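Long-range contacts in esterase (Rhizomucor miehei, PDB 4WY5), which hydrolyses esters, probably as a carboxylesterase of the alpha/beta hydrolase fold: residues A[6-11]-A[259-264]; A[195-200]-A[265-270]; A[238-243]-A[269-274]. All blocks are in the same frame, centred on the assembly; numbering follows the deposited sequence.

How the contacts relate
Contact 2 is a surface contact, whereas contacts 1 and 3 are partly buried. Contacts 2 and 3 lie close, with centres about 9 Å apart, and share helix 265-277: its first turns hold 195-200 and its next turns 238-243. Glu241 ties them, bonding to Tyr200 OH and Val195 N. Contact 1 sets the N-terminal run 6-11 against the loop just before that helix and joins contact 2 through Glu260 O and Arg265 NH1. The chemistry changes with place. The hydrogen-bonded linkage of contact 1 runs through waters, a direct histidine-carboxylate bond and an aromatic face mark contact 2, and apolar packing beside one water bridge marks contact 3. All three touch the second subunit.

Contact 1. Residues A[6-11]-A[259-264]; sequences PPIHPV and AESDVL
Ile8 and Ser261 bring the two backbones nearest, their CA atoms 7.6 Å apart. Residues 6-9 form an irregular lead-in to helix 10-19, while the chain of 259-264 turns a corner at Glu260 on leaving strand 254-259. Both runs bond to the chain beyond strand 282-287: His9 pairs with Gly289 through the backbone, and Ser261 does so with Ala290.

The ring of Pro6 lies over one face of the Glu260 carboxylate, with Pro6 CG 3.6 Å from Glu260 CD and almost equally far from the two oxygens. Glu260 reaches this place because CG stands anti to the backbone N (chi1 -179°) and the chain runs on extended. A proline suits the spot, since its rigid, apolar ring can rest on a flat group without competing for its lone pairs. Alongside, Ile8 CG2 touches Ser261 OG at 3.7 Å, the methyl branch being the one beside the backbone N.

The polar atoms meet through water. One water donates to Pro6 O at 2.7 Å and to Ser261 OG. A second accepts from Ser261 OG at 2.8 Å and donates to Pro7 O and to Glu260 OE1, the latter at 2.7 Å. A third joins Pro7 O and Glu260 OE1 at 3.0 Å each. The serine hydroxyl therefore acts as both donor and acceptor, and Glu260 OE1 is gripped by two waters as well as by Gly289 N.

Next to Ser261, Asp262 bonds to His292 and belongs to what is probably the Ser-His-Asp triad with Ser161. The chemistry implies a solvent-mediated seam: prolines have no backbone N-H to donate, which leaves their carbonyls as the backbone's polar contribution, and a carboxylate and a hydroxyl answer them through shared water.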
# COMPACT_ATOMS: atom_id res chain seq x y z
N PRO A 6 -2.91 -18.93 -4.60
CA PRO A 6 -3.94 -18.16 -3.88
C PRO A 6 -5.11 -17.69 -4.76
O PRO A 6 -4.98 -17.64 -5.99
CB PRO A 6 -3.16 -16.95 -3.33
CG PRO A 6 -1.98 -16.81 -4.23
CD PRO A 6 -1.61 -18.24 -4.58
N PRO A 7 -6.25 -17.35 -4.12
CA PRO A 7 -7.40 -16.74 -4.81
C PRO A 7 -7.08 -15.40 -5.50
O PRO A 7 -6.25 -14.61 -5.01
CB PRO A 7 -8.42 -16.53 -3.68
CG PRO A 7 -8.03 -17.49 -2.58
CD PRO A 7 -6.53 -17.65 -2.70
N ILE A 8 -7.76 -15.15 -6.63
CA ILE A 8 -7.74 -13.84 -7.27
C ILE A 8 -9.17 -13.28 -7.28
O ILE A 8 -10.14 -14.04 -7.20
CB ILE A 8 -7.19 -13.91 -8.72
CG1 ILE A 8 -8.05 -14.83 -9.59
CG2 ILE A 8 -5.73 -14.38 -8.72
CD1 ILE A 8 -7.64 -14.86 -11.07
N HIS A 9 -9.30 -11.95 -7.40
CA HIS A 9 -10.62 -11.32 -7.45
C HIS A 9 -11.43 -11.82 -8.67
O HIS A 9 -10.88 -11.97 -9.77
CB HIS A 9 -10.48 -9.79 -7.48
CG HIS A 9 -11.75 -9.04 -7.21
ND1 HIS A 9 -12.77 -8.96 -8.14
CD2 HIS A 9 -12.15 -8.32 -6.14
CE1 HIS A 9 -13.75 -8.23 -7.65
NE2 HIS A 9 -13.41 -7.83 -6.43
N PRO A 10 -12.73 -12.10 -8.46
CA PRO A 10 -13.63 -12.60 -9.51
C PRO A 10 -13.56 -11.81 -10.82
O PRO A 10 -13.66 -12.42 -11.88
CB PRO A 10 -15.02 -12.47 -8.88
CG PRO A 10 -14.77 -12.63 -7.41
CD PRO A 10 -13.39 -12.06 -7.14
N VAL A 11 -13.37 -10.49 -10.76
CA VAL A 11 -13.25 -9.68 -11.98
C VAL A 11 -12.04 -10.11 -12.81
O VAL A 11 -12.12 -10.15 -14.03
CB VAL A 11 -13.15 -8.18 -11.64
CG1 VAL A 11 -12.53 -7.39 -12.79
CG2 VAL A 11 -14.53 -7.61 -11.29
N ALA A 259 2.32 -7.44 -8.01
CA ALA A 259 1.05 -8.17 -7.97
C ALA A 259 1.24 -9.62 -7.49
O ALA A 259 2.19 -10.28 -7.91
CB ALA A 259 0.38 -8.15 -9.35
N GLU A 260 0.36 -10.09 -6.60
CA GLU A 260 0.54 -11.41 -5.98
C GLU A 260 0.60 -12.56 -6.99
O GLU A 260 1.45 -13.44 -6.87
CB GLU A 260 -0.58 -11.70 -4.95
CG GLU A 260 -0.39 -13.08 -4.27
CD GLU A 260 -1.43 -13.40 -3.20
OE1 GLU A 260 -2.64 -13.16 -3.46
OE2 GLU A 260 -1.04 -13.91 -2.12
N SER A 261 -0.32 -12.58 -7.95
CA SER A 261 -0.35 -13.66 -8.94
C SER A 261 0.17 -13.17 -10.29
O SER A 261 -0.61 -12.88 -11.21
CB SER A 261 -1.78 -14.21 -9.09
OG SER A 261 -2.20 -14.90 -7.92
N ASP A 262 1.50 -13.11 -10.40
CA ASP A 262 2.17 -12.46 -11.52
C ASP A 262 3.59 -13.01 -11.64
O ASP A 262 4.36 -12.91 -10.68
CB ASP A 262 2.17 -10.93 -11.30
CG ASP A 262 2.83 -10.15 -12.44
OD1 ASP A 262 3.39 -10.78 -13.37
OD2 ASP A 262 2.80 -8.89 -12.40
N VAL A 263 3.95 -13.53 -12.83
CA VAL A 263 5.30 -14.09 -13.06
C VAL A 263 6.43 -13.11 -12.72
O VAL A 263 7.49 -13.53 -12.25
CB VAL A 263 5.51 -14.59 -14.53
CG1 VAL A 263 4.63 -15.77 -14.84
CG2 VAL A 263 5.26 -13.48 -15.54
N LEU A 264 6.18 -11.81 -12.95
CA LEU A 264 7.18 -10.76 -12.70
C LEU A 264 7.27 -10.32 -11.22
O LEU A 264 8.02 -9.39 -10.89
CB LEU A 264 6.88 -9.53 -13.56
CG LEU A 264 6.81 -9.68 -15.09
CD1 LEU A 264 6.41 -8.35 -15.74
CD2 LEU A 264 8.15 -10.17 -15.64
O HOH W 1 -3.25 -17.50 -8.00
O HOH W 2 -3.70 -13.63 -5.90
O HOH W 3 -5.29 -13.76 -2.25

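Contact 2. Residues A[195-200]-A[265-270]; sequences VSHAKY and RDEGEK
Tyr200 and His197 make a surface contact with the first turns of helix 265-277, from the loop between strand 185-189 and helix 201-206. The tyrosine supplies the apolar part and the histidine the polar part. Glu267 CB sits over one face of the Tyr200 ring, 3.9 Å from its centroid and 22° off the normal, a CH-pi contact, while Lys199 CD covers the opposite face. Asp266 CB adds to the packing at 3.8 Å from Tyr200 CD1. The phenol end is fixed by Glu241, which bonds to Tyr200 OH.

Glu267 does two jobs. With CG placed between the backbone N and the carbonyl carbon (chi1 75°), its chain rises from the tyrosine toward His197, whose ND1 donates to Glu267 OE1 at 2.8 Å. The donor meets the syn lone pair, and ring and carboxylate planes are only 14° apart, so the bond is nearly flat. Glu267 OE2 accepts from Thr193 N and Ala194 N, and this fixes the carboxylate's rotation; its negative charge may favour the proton on ND1 that the bond uses.

Nearby, Asp266 OD1 takes a salt bridge from Arg265 NE at 3.0 Å, and Asp266 OD2 receives Ser202 N of helix 201-206. This histidine-carboxylate pair fastens a surface loop to the helix that follows the probable triad acid in the alpha/beta hydrolase fold.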
# COMPACT_ATOMS: atom_id res chain seq x y z
N VAL A 195 17.23 -10.61 -16.51
CA VAL A 195 17.90 -11.22 -17.66
C VAL A 195 17.26 -12.57 -17.95
O VAL A 195 16.91 -12.88 -19.08
CB VAL A 195 19.41 -11.43 -17.45
CG1 VAL A 195 20.04 -11.98 -18.72
CG2 VAL A 195 20.09 -10.14 -17.07
N SER A 196 17.09 -13.36 -16.90
CA SER A 196 16.45 -14.67 -16.99
C SER A 196 15.33 -14.79 -15.95
O SER A 196 15.57 -14.70 -14.75
CB SER A 196 17.49 -15.77 -16.79
OG SER A 196 16.86 -17.04 -16.67
N HIS A 197 14.10 -15.03 -16.42
CA HIS A 197 12.93 -15.03 -15.54
C HIS A 197 12.75 -16.34 -14.77
O HIS A 197 12.17 -16.34 -13.67
CB HIS A 197 11.64 -14.74 -16.33
CG HIS A 197 11.60 -13.40 -17.00
ND1 HIS A 197 11.36 -12.22 -16.32
CD2 HIS A 197 11.76 -13.05 -18.31
CE1 HIS A 197 11.38 -11.21 -17.17
NE2 HIS A 197 11.62 -11.68 -18.38
N ALA A 198 13.25 -17.45 -15.32
CA ALA A 198 13.04 -18.79 -14.75
C ALA A 198 13.80 -19.01 -13.44
O ALA A 198 13.62 -20.02 -12.78
CB ALA A 198 13.43 -19.87 -15.76
N LYS A 199 14.65 -18.06 -13.09
CA LYS A 199 15.33 -18.05 -11.81
C LYS A 199 14.35 -17.86 -10.64
O LYS A 199 14.64 -18.26 -9.51
CB LYS A 199 16.36 -16.92 -11.81
CG LYS A 199 17.14 -16.72 -10.52
CD LYS A 199 17.90 -15.38 -10.56
CE LYS A 199 18.71 -15.13 -9.27
NZ LYS A 199 19.40 -13.79 -9.29
N TYR A 200 13.20 -17.25 -10.89
CA TYR A 200 12.29 -16.88 -9.81
C TYR A 200 11.06 -17.81 -9.72
O TYR A 200 10.47 -18.20 -10.75
CB TYR A 200 11.84 -15.42 -9.98
CG TYR A 200 12.96 -14.39 -9.96
CD1 TYR A 200 13.48 -13.90 -8.76
CD2 TYR A 200 13.50 -13.92 -11.16
CE1 TYR A 200 14.51 -12.97 -8.75
CE2 TYR A 200 14.53 -12.99 -11.16
CZ TYR A 200 15.03 -12.52 -9.96
OH TYR A 200 16.05 -11.58 -9.97
N ARG A 265 6.52 -11.00 -10.35
CA ARG A 265 6.39 -10.54 -8.96
C ARG A 265 7.71 -10.45 -8.20
O ARG A 265 8.07 -9.38 -7.68
CB ARG A 265 5.44 -11.48 -8.21
CG ARG A 265 5.17 -11.10 -6.77
CD ARG A 265 4.32 -12.17 -6.10
NE ARG A 265 5.11 -13.31 -5.66
CZ ARG A 265 4.60 -14.47 -5.25
NH1 ARG A 265 3.29 -14.66 -5.26
NH2 ARG A 265 5.40 -15.45 -4.84
N ASP A 266 8.44 -11.57 -8.19
CA ASP A 266 9.60 -11.72 -7.33
C ASP A 266 10.77 -10.88 -7.85
O ASP A 266 11.60 -10.41 -7.06
CB ASP A 266 10.02 -13.20 -7.25
CG ASP A 266 9.00 -14.08 -6.54
OD1 ASP A 266 8.04 -13.55 -5.95
OD2 ASP A 266 9.17 -15.33 -6.56
N GLU A 267 10.87 -10.71 -9.16
CA GLU A 267 11.95 -9.91 -9.70
C GLU A 267 11.66 -8.44 -9.47
O GLU A 267 12.59 -7.62 -9.32
CB GLU A 267 12.17 -10.20 -11.19
CG GLU A 267 11.15 -9.61 -12.14
CD GLU A 267 11.28 -10.22 -13.54
OE1 GLU A 267 11.14 -11.46 -13.63
OE2 GLU A 267 11.54 -9.47 -14.52
N GLY A 268 10.38 -8.09 -9.39
CA GLY A 268 10.02 -6.76 -8.99
C GLY A 268 10.42 -6.51 -7.54
O GLY A 268 10.96 -5.45 -7.22
N GLU A 269 10.17 -7.48 -6.66
CA GLU A 269 10.47 -7.28 -5.25
C GLU A 269 11.99 -7.28 -5.04
O GLU A 269 12.51 -6.60 -4.16
CB GLU A 269 9.79 -8.36 -4.37
CG GLU A 269 8.25 -8.39 -4.50
CD GLU A 269 7.55 -9.35 -3.55
OE1 GLU A 269 8.21 -10.04 -2.73
OE2 GLU A 269 6.29 -9.43 -3.63
N LYS A 270 12.72 -7.97 -5.91
CA LYS A 270 14.18 -8.00 -5.80
C LYS A 270 14.77 -6.64 -6.16
O LYS A 270 15.69 -6.18 -5.51
CB LYS A 270 14.78 -9.08 -6.69
CG LYS A 270 16.31 -9.09 -6.73
CD LYS A 270 16.93 -9.64 -5.45
CE LYS A 270 18.46 -9.58 -5.52
NZ LYS A 270 19.11 -10.50 -4.53
O HOH W 4 18.01 -12.55 -6.76

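Contact 3. Residues A[238-243]-A[269-274]; sequences ATLELA and EKYAQQ
Tyr271, the first residue of helix segment 269-274 to bear on 238-243, brings its ring against Leu240, the two side chains meeting at a slant. With CG anti to the backbone N (chi1 -168°), the ring swings toward the 3-10 turn of residues 240-242. Leu240 CB meets Tyr271 CE1 at 3.8 Å, and Leu240 CD1 comes within 4.0 Å of Tyr271 OH, so the leucine follows the ring from its side to the hydroxyl. Both side chains also pack on Ala168 of helix 162-176. A large flat ring and a branched aliphatic chain suit this buried junction.

Gln273 turns the other way and packs on Pro7 of the second subunit. One residue on, Gln274 faces the loop again. Its CG lies beside the backbone N (chi1 -60°) and the chain is extended, which carries the amide to the carbonyls of Glu241, in the 3-10 turn, and Ala243, just past it. Gln274 NE2 stands 3.5 Å from Glu241 O and 3.6 Å from Ala243 O, but a water closes the second gap: it accepts from Gln274 NE2 at 2.9 Å and donates to Ala243 O at 2.7 Å. A long, neutral amide suits a partly exposed place where carbonyls and water are to be met.

Helix 265-277 links the neighbouring parallel strands 254-259 and 282-287, a beta-alpha-beta crossover of the alpha/beta hydrolase sheet, and here the side of it bearing Tyr271 and Gln274 packs against the connection that runs toward helix 245-248.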
# COMPACT_ATOMS: atom_id res chain seq x y z
N ALA A 238 18.60 -2.09 -20.22
CA ALA A 238 17.70 -3.05 -20.86
C ALA A 238 17.10 -3.99 -19.82
O ALA A 238 15.88 -4.19 -19.76
CB ALA A 238 18.43 -3.86 -21.92
N THR A 239 17.97 -4.56 -18.99
CA THR A 239 17.53 -5.48 -17.95
C THR A 239 18.03 -4.98 -16.60
O THR A 239 19.16 -5.28 -16.18
CB THR A 239 18.02 -6.93 -18.23
OG1 THR A 239 19.44 -6.95 -18.41
CG2 THR A 239 17.34 -7.51 -19.49
N LEU A 240 17.16 -4.21 -15.93
CA LEU A 240 17.40 -3.55 -14.65
C LEU A 240 18.06 -4.43 -13.57
O LEU A 240 18.78 -3.94 -12.70
CB LEU A 240 16.06 -3.02 -14.10
CG LEU A 240 15.46 -1.63 -14.42
CD1 LEU A 240 16.48 -0.63 -14.88
CD2 LEU A 240 14.27 -1.71 -15.38
N GLU A 241 17.79 -5.73 -13.61
CA GLU A 241 18.36 -6.65 -12.62
C GLU A 241 19.89 -6.61 -12.56
O GLU A 241 20.49 -6.92 -11.52
CB GLU A 241 17.87 -8.06 -12.94
CG GLU A 241 18.31 -9.15 -12.02
CD GLU A 241 18.12 -10.49 -12.69
OE1 GLU A 241 18.24 -10.53 -13.93
OE2 GLU A 241 17.81 -11.47 -11.98
N LEU A 242 20.53 -6.17 -13.65
CA LEU A 242 21.99 -6.12 -13.73
C LEU A 242 22.62 -4.91 -13.03
O LEU A 242 23.85 -4.85 -12.89
CB LEU A 242 22.45 -6.12 -15.20
CG LEU A 242 22.14 -7.39 -16.00
CD1 LEU A 242 22.64 -7.29 -17.46
CD2 LEU A 242 22.72 -8.61 -15.29
N ALA A 243 21.79 -3.97 -12.59
CA ALA A 243 22.30 -2.73 -12.02
C ALA A 243 23.18 -2.97 -10.79
O ALA A 243 22.86 -3.79 -9.93
CB ALA A 243 21.15 -1.80 -11.68
N GLU A 269 10.17 -7.48 -6.66
CA GLU A 269 10.47 -7.28 -5.25
C GLU A 269 11.99 -7.28 -5.04
O GLU A 269 12.51 -6.60 -4.16
CB GLU A 269 9.79 -8.36 -4.37
CG GLU A 269 8.25 -8.39 -4.50
CD GLU A 269 7.55 -9.35 -3.55
OE1 GLU A 269 8.21 -10.04 -2.73
OE2 GLU A 269 6.29 -9.43 -3.63
N LYS A 270 12.72 -7.97 -5.91
CA LYS A 270 14.18 -8.00 -5.80
C LYS A 270 14.77 -6.64 -6.16
O LYS A 270 15.69 -6.18 -5.51
CB LYS A 270 14.78 -9.08 -6.69
CG LYS A 270 16.31 -9.09 -6.73
CD LYS A 270 16.93 -9.64 -5.45
CE LYS A 270 18.46 -9.58 -5.52
NZ LYS A 270 19.11 -10.50 -4.53
N TYR A 271 14.19 -5.96 -7.14
CA TYR A 271 14.68 -4.62 -7.50
C TYR A 271 14.44 -3.61 -6.36
O TYR A 271 15.27 -2.73 -6.11
CB TYR A 271 14.01 -4.12 -8.80
CG TYR A 271 14.64 -2.88 -9.41
CD1 TYR A 271 15.93 -2.91 -9.96
CD2 TYR A 271 13.95 -1.67 -9.44
CE1 TYR A 271 16.51 -1.77 -10.52
CE2 TYR A 271 14.52 -0.53 -10.00
CZ TYR A 271 15.80 -0.58 -10.54
OH TYR A 271 16.37 0.56 -11.09
N ALA A 272 13.32 -3.75 -5.66
CA ALA A 272 13.07 -2.92 -4.48
C ALA A 272 14.21 -3.07 -3.46
O ALA A 272 14.68 -2.09 -2.88
CB ALA A 272 11.72 -3.28 -3.84
N GLN A 273 14.62 -4.31 -3.24
CA GLN A 273 15.71 -4.62 -2.32
C GLN A 273 17.04 -4.00 -2.77
O GLN A 273 17.81 -3.51 -1.94
CB GLN A 273 15.87 -6.15 -2.19
CG GLN A 273 14.64 -6.88 -1.64
CD GLN A 273 14.84 -8.40 -1.55
OE1 GLN A 273 15.94 -8.92 -1.74
NE2 GLN A 273 13.76 -9.12 -1.24
N GLN A 274 17.29 -4.02 -4.08
CA GLN A 274 18.50 -3.44 -4.69
C GLN A 274 18.56 -1.93 -4.48
O GLN A 274 19.62 -1.36 -4.16
CB GLN A 274 18.54 -3.73 -6.21
CG GLN A 274 18.54 -5.21 -6.63
CD GLN A 274 18.59 -5.40 -8.15
OE1 GLN A 274 17.69 -6.00 -8.76
NE2 GLN A 274 19.65 -4.88 -8.78
O HOH W 5 22.08 -4.08 -7.39